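Long-range contacts in 70 kDa protein (Xanthomonas sp., PDB 4B2N), which cleaves the rubber polymer of latex oxidatively, as a processive dioxygenase of the cytochrome type that carries two covalently bound c-type hemes: residues A[309-319]-A[447-455]; A[64-72]-A[298-309]. One frame throughout, in Å; residues are numbered along the deposited sequence.

Interaction 1. Residues A[309-319]-A[447-455]. With HEC (heme c), chain C.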
loop_
_atom_site.group_PDB
_atom_site.type_symbol
_atom_site.label_atom_id
_atom_site.label_comp_id
_atom_site.label_asym_id
_atom_site.label_seq_id
_atom_site.Cartn_x
_atom_site.Cartn_y
_atom_site.Cartn_z
ATOM N N ASP A 309 7.032 2.549 13.463
ATOM C CA ASP A 309 7.565 3.842 13.970
ATOM C C ASP A 309 8.249 4.665 12.843
ATOM O O ASP A 309 8.450 5.897 12.959
ATOM C CB ASP A 309 8.563 3.613 15.110
ATOM C CG ASP A 309 8.700 4.862 16.004
ATOM O OD1 ASP A 309 7.665 5.474 16.397
ATOM O OD2 ASP A 309 9.841 5.244 16.335
ATOM N N ASN A 310 8.616 3.977 11.777
ATOM C CA ASN A 310 9.438 4.559 10.746
ATOM C C ASN A 310 8.570 5.237 9.729
ATOM O O ASN A 310 7.466 4.814 9.500
ATOM C CB ASN A 310 10.381 3.521 10.097
ATOM C CG ASN A 310 10.051 3.275 8.641
ATOM O OD1 ASN A 310 10.593 3.891 7.790
ATOM N ND2 ASN A 310 9.150 2.321 8.379
ATOM N N VAL A 311 9.048 6.346 9.169
ATOM C CA VAL A 311 8.302 6.970 8.091
ATOM C C VAL A 311 9.131 7.081 6.831
ATOM O O VAL A 311 8.624 7.580 5.810
ATOM C CB VAL A 311 7.785 8.383 8.477
ATOM C CG1 VAL A 311 6.918 8.260 9.719
ATOM C CG2 VAL A 311 8.980 9.344 8.674
ATOM N N HIS A 312 10.372 6.567 6.862
ATOM C CA HIS A 312 11.257 6.625 5.643
ATOM C C HIS A 312 10.687 5.788 4.571
ATOM O O HIS A 312 10.652 6.176 3.381
ATOM C CB HIS A 312 12.684 6.197 5.990
ATOM C CG HIS A 312 13.420 7.236 6.743
ATOM N ND1 HIS A 312 14.748 7.238 6.867
ATOM C CD2 HIS A 312 12.949 8.367 7.433
ATOM C CE1 HIS A 312 15.143 8.311 7.626
ATOM N NE2 HIS A 312 14.049 9.022 7.941
ATOM N N SER A 313 10.154 4.621 4.953
ATOM C CA SER A 313 9.406 3.842 3.945
ATOM C C SER A 313 8.225 4.657 3.347
ATOM O O SER A 313 7.976 4.637 2.101
ATOM C CB SER A 313 8.907 2.540 4.549
ATOM O OG SER A 313 8.100 2.828 5.690
ATOM N N GLU A 314 7.519 5.422 4.190
ATOM C CA GLU A 314 6.338 6.156 3.712
ATOM C C GLU A 314 6.812 7.242 2.770
ATOM O O GLU A 314 6.089 7.691 1.860
ATOM C CB GLU A 314 5.621 6.803 4.917
ATOM C CG GLU A 314 5.081 5.753 5.893
ATOM C CD GLU A 314 4.170 6.324 6.968
ATOM O OE1 GLU A 314 3.878 7.566 6.928
ATOM O OE2 GLU A 314 3.797 5.511 7.871
ATOM N N MET A 315 8.058 7.653 2.993
ATOM C CA MET A 315 8.679 8.697 2.163
ATOM C C MET A 315 9.164 8.332 0.780
ATOM O O MET A 315 9.428 9.244 -0.025
ATOM C CB MET A 315 9.833 9.346 2.923
ATOM C CG MET A 315 9.425 10.289 4.049
ATOM S SD MET A 315 10.821 10.593 5.183
ATOM C CE MET A 315 11.728 11.736 4.200
ATOM N N ALA A 316 9.195 7.031 0.447
ATOM C CA ALA A 316 9.817 6.573 -0.803
ATOM C C ALA A 316 9.423 7.435 -2.041
ATOM O O ALA A 316 10.298 7.914 -2.794
ATOM C CB ALA A 316 9.449 5.123 -1.050
ATOM N N PHE A 317 8.117 7.644 -2.265
ATOM C CA PHE A 317 7.746 8.335 -3.543
ATOM C C PHE A 317 8.120 9.798 -3.525
ATOM O O PHE A 317 8.271 10.452 -4.591
ATOM C CB PHE A 317 6.253 8.167 -3.825
ATOM C CG PHE A 317 5.924 6.845 -4.455
ATOM C CD1 PHE A 317 6.290 6.572 -5.767
ATOM C CD2 PHE A 317 5.271 5.862 -3.714
ATOM C CE1 PHE A 317 5.961 5.317 -6.352
ATOM C CE2 PHE A 317 4.932 4.638 -4.281
ATOM C CZ PHE A 317 5.290 4.359 -5.592
ATOM N N GLY A 318 8.262 10.349 -2.333
ATOM C CA GLY A 318 8.672 11.765 -2.283
ATOM C C GLY A 318 10.156 11.916 -2.499
ATOM O O GLY A 318 10.631 12.863 -3.099
ATOM N N VAL A 319 10.910 10.973 -1.957
ATOM C CA VAL A 319 12.377 10.917 -2.112
ATOM C C VAL A 319 12.642 10.635 -3.571
ATOM O O VAL A 319 13.564 11.218 -4.165
ATOM C CB VAL A 319 13.003 9.759 -1.253
ATOM C CG1 VAL A 319 14.467 9.550 -1.636
ATOM C CG2 VAL A 319 12.851 10.059 0.224
ATOM N N SER A 447 22.486 0.012 6.106
ATOM C CA SER A 447 23.661 0.820 6.338
ATOM C C SER A 447 23.457 2.252 5.834
ATOM O O SER A 447 24.430 2.888 5.446
ATOM C CB SER A 447 24.888 0.183 5.603
ATOM O OG SER A 447 24.635 0.141 4.192
ATOM N N GLY A 448 22.222 2.780 5.806
ATOM C CA GLY A 448 22.119 4.183 5.360
ATOM C C GLY A 448 20.915 4.925 5.904
ATOM O O GLY A 448 20.290 4.519 6.883
ATOM N N TRP A 449 20.516 5.956 5.187
ATOM C CA TRP A 449 19.460 6.845 5.662
ATOM C C TRP A 449 18.141 6.066 5.805
ATOM O O TRP A 449 17.378 6.254 6.762
ATOM C CB TRP A 449 19.379 8.018 4.624
ATOM C CG TRP A 449 18.231 8.949 4.915
ATOM C CD1 TRP A 449 18.228 10.104 5.710
ATOM C CD2 TRP A 449 16.866 8.786 4.434
ATOM N NE1 TRP A 449 16.968 10.658 5.751
ATOM C CE2 TRP A 449 16.093 9.902 4.980
ATOM C CE3 TRP A 449 16.195 7.809 3.646
ATOM C CZ2 TRP A 449 14.714 10.037 4.734
ATOM C CZ3 TRP A 449 14.846 7.973 3.380
ATOM C CH2 TRP A 449 14.101 9.055 3.943
ATOM N N TRP A 450 17.876 5.147 4.899
ATOM C CA TRP A 450 16.641 4.386 4.956
ATOM C C TRP A 450 16.478 3.685 6.279
ATOM O O TRP A 450 15.356 3.642 6.827
ATOM C CB TRP A 450 16.612 3.403 3.783
ATOM C CG TRP A 450 16.605 4.173 2.506
ATOM C CD1 TRP A 450 17.692 4.496 1.701
ATOM C CD2 TRP A 450 15.433 4.819 1.880
ATOM N NE1 TRP A 450 17.275 5.297 0.666
ATOM C CE2 TRP A 450 15.926 5.522 0.728
ATOM C CE3 TRP A 450 14.064 4.825 2.158
ATOM C CZ2 TRP A 450 15.052 6.194 -0.152
ATOM C CZ3 TRP A 450 13.206 5.478 1.314
ATOM C CH2 TRP A 450 13.693 6.187 0.186
ATOM N N ALA A 451 17.603 3.187 6.829
ATOM C CA ALA A 451 17.525 2.460 8.106
ATOM C C ALA A 451 17.740 3.441 9.268
ATOM O O ALA A 451 17.963 2.985 10.357
ATOM C CB ALA A 451 18.546 1.261 8.176
ATOM N N TYR A 452 17.659 4.756 9.024
ATOM C CA TYR A 452 17.939 5.762 10.077
ATOM C C TYR A 452 19.323 5.540 10.722
ATOM O O TYR A 452 19.444 5.403 11.988
ATOM C CB TYR A 452 16.893 5.688 11.218
ATOM C CG TYR A 452 15.501 6.125 10.914
ATOM C CD1 TYR A 452 14.664 5.371 10.063
ATOM C CD2 TYR A 452 14.992 7.283 11.498
ATOM C CE1 TYR A 452 13.334 5.743 9.844
ATOM C CE2 TYR A 452 13.638 7.672 11.305
ATOM C CZ TYR A 452 12.842 6.899 10.477
ATOM O OH TYR A 452 11.569 7.317 10.263
ATOM N N ASN A 453 20.321 5.346 9.886
ATOM C CA ASN A 453 21.694 5.184 10.366
ATOM C C ASN A 453 22.197 6.460 11.009
ATOM O O ASN A 453 23.225 6.451 11.611
ATOM C CB ASN A 453 22.669 4.568 9.310
ATOM C CG ASN A 453 23.253 5.590 8.330
ATOM O OD1 ASN A 453 22.624 6.627 8.036
ATOM N ND2 ASN A 453 24.432 5.280 7.770
ATOM N N ASN A 454 21.443 7.544 10.936
ATOM C CA ASN A 454 21.831 8.720 11.722
ATOM C C ASN A 454 21.686 8.471 13.236
ATOM O O ASN A 454 22.218 9.251 14.033
ATOM C CB ASN A 454 21.062 9.961 11.296
ATOM C CG ASN A 454 19.569 9.828 11.535
ATOM O OD1 ASN A 454 18.948 10.747 12.087
ATOM N ND2 ASN A 454 18.983 8.696 11.130
ATOM N N LEU A 455 21.018 7.388 13.631
ATOM C CA LEU A 455 20.891 7.032 15.027
ATOM C C LEU A 455 22.037 6.124 15.532
ATOM O O LEU A 455 22.036 5.676 16.699
ATOM C CB LEU A 455 19.547 6.332 15.278
ATOM C CG LEU A 455 18.358 7.079 14.717
ATOM C CD1 LEU A 455 17.126 6.265 15.051
ATOM C CD2 LEU A 455 18.278 8.501 15.317
HETATM FE FE HEC C . 1.965 3.401 -0.483
HETATM C CHA HEC C . 2.552 0.532 1.415
HETATM C CHB HEC C . 2.205 5.377 2.414
HETATM C CHC HEC C . 2.099 6.370 -2.374
HETATM C CHD HEC C . 1.130 1.551 -3.167
HETATM N NA HEC C . 2.324 3.087 1.403
HETATM C C1A HEC C . 2.379 1.822 2.064
HETATM C C2A HEC C . 2.331 1.925 3.514
HETATM C C3A HEC C . 2.242 3.309 3.844
HETATM C C4A HEC C . 2.214 3.979 2.538
HETATM C CMA HEC C . 2.109 3.919 5.225
HETATM C CAA HEC C . 2.367 0.794 4.574
HETATM C CBA HEC C . 0.948 0.223 4.633
HETATM C CGA HEC C . 0.858 -1.021 5.498
HETATM O O1A HEC C . 1.714 -1.968 5.413
HETATM O O2A HEC C . -0.150 -1.055 6.209
HETATM N NB HEC C . 2.223 5.385 -0.055
HETATM C C1B HEC C . 2.204 6.016 1.124
HETATM C C2B HEC C . 2.330 7.465 1.076
HETATM C C3B HEC C . 2.319 7.751 -0.307
HETATM C C4B HEC C . 2.181 6.435 -0.919
HETATM C CMB HEC C . 2.428 8.293 2.294
HETATM C CAB HEC C . 2.480 9.066 -1.024
HETATM C CBB HEC C . 3.732 9.706 -0.820
HETATM N NC HEC C . 1.669 3.959 -2.362
HETATM C C1C HEC C . 1.765 5.148 -3.064
HETATM C C2C HEC C . 1.389 5.025 -4.495
HETATM C C3C HEC C . 1.140 3.581 -4.694
HETATM C C4C HEC C . 1.331 2.973 -3.380
HETATM C CMC HEC C . 1.393 6.193 -5.475
HETATM C CAC HEC C . 0.774 2.853 -5.951
HETATM C CBC HEC C . 1.421 3.230 -7.132
HETATM N ND HEC C . 1.887 1.391 -0.800
HETATM C C1D HEC C . 1.532 0.834 -1.957
HETATM C C2D HEC C . 1.524 -0.593 -1.930
HETATM C C3D HEC C . 1.952 -0.882 -0.598
HETATM C C4D HEC C . 2.173 0.422 0.016
HETATM C CMD HEC C . 1.173 -1.594 -2.972
HETATM C CAD HEC C . 2.231 -2.253 -0.090
HETATM C CBD HEC C . 3.665 -2.466 -0.716
HETATM C CGD HEC C . 4.131 -3.875 -0.434
HETATM O O1D HEC C . 4.096 -4.753 -1.333
HETATM O O2D HEC C . 4.457 -4.124 0.776
HETATM O O HOH W 1 10.104 7.883 12.341
#
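Trp-449 lays its six-membered ring flat against the imidazole of His-312 in a face-to-face stack, with centroids of the two rings 3.5 Å apart and planes only 7° from parallel. The same tryptophan grips the histidine a second way: His-312 ND1 donates to Trp-449 O at 2.8 Å, a bent bond that lies in the imidazole plane but reaches the carbonyl from above its own plane. Tyr-452 N comes to this oxygen from the opposite face, so it takes one donor from across the contact and one from its own loop. Farther along the indole, Met-315 CE meets Trp-449 CZ2 at 3.5 Å; the thioether, bent at chi3 (77°), sits at the ring edge as a Met-aromatic contact.

Trp-450 starts out away from the helix, yet the far end of its indole returns to it. There CZ2 touches Val-319 CG1 at 3.7 Å, while the CA of Ala-316 lies at the ring edge.

Tyr-452 closes the other side of His-312. Its phenol ring stacks on the opposite imidazole face, 3.7 Å between the ring centroids, with the planes 12° apart. Its hydroxyl accepts a nearly straight bond from Val-311 N at 2.9 Å and also donates to a water that in turn donates to Asp-309 O. His-312 NE2 bonds to Glu-333, so both ring nitrogens are held, which would tend to favour a charged imidazole.

Beside this, Asn-310 OD1 takes Ser-313 N on a lone pair, an Asx motif. The arrangement is an aromatic sandwich, Trp-His-Tyr, on one side of helix 312-319; on another side Phe-317 and Glu-314 line the heme c pocket, where Phe-317 CE2 approaches heme C1C at 3.4 Å.

Interaction 2. Residues A[64-72]-A[298-309]. With HEC (heme c), chain C.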
loop_
_atom_site.group_PDB
_atom_site.type_symbol
_atom_site.label_atom_id
_atom_site.label_comp_id
_atom_site.label_asym_id
_atom_site.label_seq_id
_atom_site.Cartn_x
_atom_site.Cartn_y
_atom_site.Cartn_z
ATOM N N ASN A 64 4.571 -12.106 16.691
ATOM C CA ASN A 64 5.953 -12.329 16.279
ATOM C C ASN A 64 6.541 -11.195 15.512
ATOM O O ASN A 64 7.716 -11.263 15.151
ATOM C CB ASN A 64 6.120 -13.658 15.545
ATOM C CG ASN A 64 5.480 -13.639 14.179
ATOM O OD1 ASN A 64 5.154 -12.601 13.654
ATOM N ND2 ASN A 64 5.296 -14.810 13.603
ATOM N N ALA A 65 5.773 -10.120 15.298
ATOM C CA ALA A 65 6.328 -8.997 14.538
ATOM C C ALA A 65 6.368 -7.791 15.462
ATOM O O ALA A 65 5.329 -7.115 15.672
ATOM C CB ALA A 65 5.476 -8.711 13.312
ATOM N N TYR A 66 7.564 -7.535 16.007
ATOM C CA TYR A 66 7.659 -6.575 17.058
ATOM C C TYR A 66 7.830 -5.197 16.520
ATOM O O TYR A 66 8.506 -5.010 15.504
ATOM C CB TYR A 66 8.765 -6.886 18.047
ATOM C CG TYR A 66 8.585 -8.211 18.759
ATOM C CD1 TYR A 66 7.408 -8.514 19.443
ATOM C CD2 TYR A 66 9.578 -9.173 18.736
ATOM C CE1 TYR A 66 7.239 -9.754 20.100
ATOM C CE2 TYR A 66 9.399 -10.416 19.382
ATOM C CZ TYR A 66 8.238 -10.674 20.088
ATOM O OH TYR A 66 8.028 -11.897 20.733
ATOM N N PHE A 67 7.246 -4.250 17.242
ATOM C CA PHE A 67 7.453 -2.839 17.043
ATOM C C PHE A 67 8.882 -2.463 17.401
ATOM O O PHE A 67 9.401 -2.955 18.376
ATOM C CB PHE A 67 6.511 -2.110 17.969
ATOM C CG PHE A 67 6.405 -0.644 17.727
ATOM C CD1 PHE A 67 5.567 -0.128 16.676
ATOM C CD2 PHE A 67 7.139 0.224 18.490
ATOM C CE1 PHE A 67 5.438 1.243 16.458
ATOM C CE2 PHE A 67 6.966 1.607 18.329
ATOM C CZ PHE A 67 6.125 2.122 17.287
ATOM N N VAL A 68 9.510 -1.556 16.643
ATOM C CA VAL A 68 10.820 -1.039 17.013
ATOM C C VAL A 68 10.710 0.464 17.176
ATOM O O VAL A 68 10.286 1.179 16.246
ATOM C CB VAL A 68 11.934 -1.332 15.958
ATOM C CG1 VAL A 68 13.225 -0.612 16.382
ATOM C CG2 VAL A 68 12.165 -2.813 15.899
ATOM N N ASP A 69 11.104 0.940 18.336
ATOM C CA ASP A 69 10.971 2.347 18.669
ATOM C C ASP A 69 12.222 3.045 18.164
ATOM O O ASP A 69 13.301 2.839 18.689
ATOM C CB ASP A 69 10.738 2.504 20.185
ATOM C CG ASP A 69 10.599 3.964 20.604
ATOM O OD1 ASP A 69 10.826 4.884 19.773
ATOM O OD2 ASP A 69 10.319 4.200 21.784
ATOM N N LEU A 70 12.101 3.836 17.086
ATOM C CA LEU A 70 13.259 4.565 16.563
ATOM C C LEU A 70 13.519 5.897 17.271
ATOM O O LEU A 70 14.634 6.480 17.171
ATOM C CB LEU A 70 13.063 4.908 15.038
ATOM C CG LEU A 70 12.829 3.590 14.281
ATOM C CD1 LEU A 70 12.317 3.880 12.863
ATOM C CD2 LEU A 70 14.088 2.680 14.320
ATOM N N HIS A 71 12.471 6.405 17.950
ATOM C CA HIS A 71 12.566 7.699 18.665
ATOM C C HIS A 71 13.386 7.603 19.919
ATOM O O HIS A 71 14.196 8.459 20.192
ATOM C CB HIS A 71 11.164 8.302 18.889
ATOM C CG HIS A 71 10.557 8.819 17.616
ATOM N ND1 HIS A 71 10.089 7.986 16.647
ATOM C CD2 HIS A 71 10.479 10.104 17.109
ATOM C CE1 HIS A 71 9.694 8.739 15.595
ATOM N NE2 HIS A 71 9.893 10.030 15.913
ATOM N N ASN A 72 13.233 6.504 20.631
ATOM C CA ASN A 72 14.042 6.204 21.807
ATOM C C ASN A 72 14.565 4.791 21.559
ATOM O O ASN A 72 13.992 3.817 22.099
ATOM C CB ASN A 72 13.153 6.384 23.056
ATOM C CG ASN A 72 12.950 7.854 23.356
ATOM O OD1 ASN A 72 13.865 8.501 23.867
ATOM N ND2 ASN A 72 11.834 8.416 22.931
ATOM N N THR A 298 1.887 -3.126 13.863
ATOM C CA THR A 298 3.270 -2.906 14.348
ATOM C C THR A 298 4.289 -2.761 13.261
ATOM O O THR A 298 5.334 -2.077 13.490
ATOM C CB THR A 298 3.699 -4.067 15.295
ATOM O OG1 THR A 298 3.651 -5.292 14.529
ATOM C CG2 THR A 298 2.747 -4.167 16.531
ATOM N N ARG A 299 3.983 -3.252 12.040
ATOM C CA ARG A 299 4.957 -3.194 10.944
ATOM C C ARG A 299 4.380 -2.484 9.723
ATOM O O ARG A 299 3.165 -2.373 9.583
ATOM C CB ARG A 299 5.380 -4.611 10.464
ATOM C CG ARG A 299 5.742 -5.572 11.589
ATOM C CD ARG A 299 6.948 -5.110 12.399
ATOM N NE ARG A 299 8.191 -5.168 11.617
ATOM C CZ ARG A 299 9.391 -4.802 12.015
ATOM N NH1 ARG A 299 9.590 -4.289 13.223
ATOM N NH2 ARG A 299 10.431 -4.959 11.167
ATOM N N GLN A 300 5.281 -2.183 8.807
ATOM C CA GLN A 300 4.940 -1.656 7.476
ATOM C C GLN A 300 5.159 -2.799 6.449
ATOM O O GLN A 300 6.048 -3.631 6.612
ATOM C CB GLN A 300 5.907 -0.500 7.134
ATOM C CG GLN A 300 6.003 0.540 8.235
ATOM C CD GLN A 300 5.113 1.741 7.972
ATOM O OE1 GLN A 300 5.314 2.813 8.536
ATOM N NE2 GLN A 300 4.075 1.529 7.225
ATOM N N PHE A 301 4.385 -2.747 5.359
ATOM C CA PHE A 301 4.580 -3.493 4.177
ATOM C C PHE A 301 4.033 -4.888 4.347
ATOM O O PHE A 301 3.842 -5.390 5.492
ATOM C CB PHE A 301 6.045 -3.446 3.718
ATOM C CG PHE A 301 6.476 -2.097 3.135
ATOM C CD1 PHE A 301 5.624 -1.315 2.380
ATOM C CD2 PHE A 301 7.795 -1.659 3.302
ATOM C CE1 PHE A 301 6.050 -0.092 1.808
ATOM C CE2 PHE A 301 8.243 -0.458 2.716
ATOM C CZ PHE A 301 7.364 0.346 1.961
ATOM N N TRP A 302 3.719 -5.505 3.211
ATOM C CA TRP A 302 3.076 -6.823 3.236
ATOM C C TRP A 302 3.896 -7.889 3.892
ATOM O O TRP A 302 3.328 -8.859 4.380
ATOM C CB TRP A 302 2.764 -7.284 1.801
ATOM C CG TRP A 302 1.472 -6.689 1.359
ATOM C CD1 TRP A 302 1.229 -5.709 0.385
ATOM C CD2 TRP A 302 0.176 -7.080 1.866
ATOM N NE1 TRP A 302 -0.107 -5.485 0.268
ATOM C CE2 TRP A 302 -0.805 -6.310 1.120
ATOM C CE3 TRP A 302 -0.266 -8.074 2.801
ATOM C CZ2 TRP A 302 -2.162 -6.441 1.363
ATOM C CZ3 TRP A 302 -1.643 -8.212 3.027
ATOM C CH2 TRP A 302 -2.583 -7.436 2.309
ATOM N N ASP A 303 5.205 -7.704 3.904
ATOM C CA ASP A 303 6.133 -8.656 4.547
ATOM C C ASP A 303 6.452 -8.262 6.008
ATOM O O ASP A 303 7.234 -8.953 6.678
ATOM C CB ASP A 303 7.469 -8.749 3.762
ATOM C CG ASP A 303 8.037 -7.360 3.386
ATOM O OD1 ASP A 303 7.591 -6.327 3.928
ATOM O OD2 ASP A 303 8.982 -7.304 2.561
ATOM N N GLY A 304 5.862 -7.190 6.494
ATOM C CA GLY A 304 6.136 -6.775 7.873
ATOM C C GLY A 304 7.608 -6.407 8.032
ATOM O O GLY A 304 8.166 -6.535 9.097
ATOM N N SER A 305 8.237 -5.977 6.957
ATOM C CA SER A 305 9.707 -5.781 6.968
ATOM C C SER A 305 10.233 -4.647 7.899
ATOM O O SER A 305 11.395 -4.718 8.368
ATOM C CB SER A 305 10.150 -5.478 5.560
ATOM O OG SER A 305 9.472 -4.362 5.056
ATOM N N LEU A 306 9.452 -3.594 8.087
ATOM C CA LEU A 306 9.892 -2.427 8.858
ATOM C C LEU A 306 9.000 -2.039 9.982
ATOM O O LEU A 306 7.807 -2.232 9.893
ATOM C CB LEU A 306 10.019 -1.208 7.924
ATOM C CG LEU A 306 10.944 -1.380 6.713
ATOM C CD1 LEU A 306 10.728 -0.303 5.691
ATOM C CD2 LEU A 306 12.407 -1.383 7.153
ATOM N N SER A 307 9.559 -1.423 11.036
ATOM C CA SER A 307 8.757 -0.878 12.153
ATOM C C SER A 307 7.773 0.163 11.713
ATOM O O SER A 307 8.130 1.063 10.928
ATOM C CB SER A 307 9.667 -0.180 13.165
ATOM O OG SER A 307 8.874 0.294 14.259
ATOM N N SER A 308 6.544 0.097 12.231
ATOM C CA SER A 308 5.599 1.182 12.010
ATOM C C SER A 308 5.999 2.531 12.626
ATOM O O SER A 308 5.329 3.514 12.392
ATOM C CB SER A 308 4.195 0.814 12.504
ATOM O OG SER A 308 3.719 -0.242 11.676
ATOM N N ASP A 309 7.032 2.549 13.463
ATOM C CA ASP A 309 7.565 3.842 13.970
ATOM C C ASP A 309 8.249 4.665 12.843
ATOM O O ASP A 309 8.450 5.897 12.959
ATOM C CB ASP A 309 8.563 3.613 15.110
ATOM C CG ASP A 309 8.700 4.862 16.004
ATOM O OD1 ASP A 309 7.665 5.474 16.397
ATOM O OD2 ASP A 309 9.841 5.244 16.335
HETATM FE FE HEC C . 1.965 3.401 -0.483
HETATM C CHA HEC C . 2.552 0.532 1.415
HETATM C CHB HEC C . 2.205 5.377 2.414
HETATM C CHC HEC C . 2.099 6.370 -2.374
HETATM C CHD HEC C . 1.130 1.551 -3.167
HETATM N NA HEC C . 2.324 3.087 1.403
HETATM C C1A HEC C . 2.379 1.822 2.064
HETATM C C2A HEC C . 2.331 1.925 3.514
HETATM C C3A HEC C . 2.242 3.309 3.844
HETATM C C4A HEC C . 2.214 3.979 2.538
HETATM C CMA HEC C . 2.109 3.919 5.225
HETATM C CAA HEC C . 2.367 0.794 4.574
HETATM C CBA HEC C . 0.948 0.223 4.633
HETATM C CGA HEC C . 0.858 -1.021 5.498
HETATM O O1A HEC C . 1.714 -1.968 5.413
HETATM O O2A HEC C . -0.150 -1.055 6.209
HETATM N NB HEC C . 2.223 5.385 -0.055
HETATM C C1B HEC C . 2.204 6.016 1.124
HETATM C C2B HEC C . 2.330 7.465 1.076
HETATM C C3B HEC C . 2.319 7.751 -0.307
HETATM C C4B HEC C . 2.181 6.435 -0.919
HETATM C CMB HEC C . 2.428 8.293 2.294
HETATM C CAB HEC C . 2.480 9.066 -1.024
HETATM C CBB HEC C . 3.732 9.706 -0.820
HETATM N NC HEC C . 1.669 3.959 -2.362
HETATM C C1C HEC C . 1.765 5.148 -3.064
HETATM C C2C HEC C . 1.389 5.025 -4.495
HETATM C C3C HEC C . 1.140 3.581 -4.694
HETATM C C4C HEC C . 1.331 2.973 -3.380
HETATM C CMC HEC C . 1.393 6.193 -5.475
HETATM C CAC HEC C . 0.774 2.853 -5.951
HETATM C CBC HEC C . 1.421 3.230 -7.132
HETATM N ND HEC C . 1.887 1.391 -0.800
HETATM C C1D HEC C . 1.532 0.834 -1.957
HETATM C C2D HEC C . 1.524 -0.593 -1.930
HETATM C C3D HEC C . 1.952 -0.882 -0.598
HETATM C C4D HEC C . 2.173 0.422 0.016
HETATM C CMD HEC C . 1.173 -1.594 -2.972
HETATM C CAD HEC C . 2.231 -2.253 -0.090
HETATM C CBD HEC C . 3.665 -2.466 -0.716
HETATM C CGD HEC C . 4.131 -3.875 -0.434
HETATM O O1D HEC C . 4.096 -4.753 -1.333
HETATM O O2D HEC C . 4.457 -4.124 0.776
HETATM O O HOH W 2 8.265 5.859 19.016
#
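Side-chain hydroxyls and a carboxylate, hydrogen-bonded mostly to backbone, make this a polar, largely buried seam, from Thr-298 on Ala-65 to Asp-309 on Leu-70 and His-71, joining the irregular segment 64-72 to the base of the two-stranded hairpin 299-307. At one end Thr-298 OG1 donates to Ala-65 O at 2.7 Å, approaching from above the carbonyl plane. Arg-299, bent at chi2 and chi3, curls beside Ala-65: its NE bonds to Gly-304 O within the hairpin, while NH1 makes a weak bond to Tyr-66 O. One guanidinium face lies against the backbone of Leu-306 and Ser-307, which keeps the group flat on its own hairpin.

In the middle, Ser-307 OG donates to Val-68 O at 2.6 Å and takes Asp-309 N in an ST turn. The same hydroxyl stands 4.1 Å above the centre of the Phe-67 ring, whose CZ reaches Asp-309 CB at 3.6 Å.

The other end turns on Asp-309. With CG swung opposite the backbone N (chi1 -157°), OD2 meets three donors: His-71 ND1 at 2.8 Å on the syn side and Leu-70 N at 2.8 Å on the anti side, both tilted from the carboxylate plane, and His-71 N at a longer 3.3 Å, nearly along the C-O axis. The ND1 bond lies in the imidazole plane, though ring and carboxylate are 71° apart. These donors would help Asp-309 keep its charge although the carboxylate of Asp-69 lies close by, and a water donating to both Asp-69 OD1 and Asp-309 OD1 bridges the two acids.

At the far end of the hairpin, the N-H groups of Phe-301 and Trp-302 bond the heme c propionates. Gln-300, Phe-301 and Leu-306 pack on Ser-313 of helix 312-319, Trp-302 pairs through its backbone with Ile-502 of strand 500-502, and Asn-64 holds Val-420 of strand 420-422.

Overall arrangement
From the N terminus, the chain first lays down 64-72 and then runs through 225 residues, including the heme-binding cysteines Cys-191 and Cys-194 with the axial His-195, before interaction 2 closes that loop on the hairpin. Interaction 1 opens directly, because Asp-309 belongs to both: strand 306-307 leads into helix 312-319, and a further 127 residues, carrying the second heme-binding motif, return to 447-455. The loops therefore follow in series, neither nesting nor crossing. Their centres lie about 13 Å apart, with Leu-70 packing on Asn-310 and Leu-455. Together they tie an N-terminal loop and the loop after helix 439-446 to one hairpin-helix unit beside the same heme.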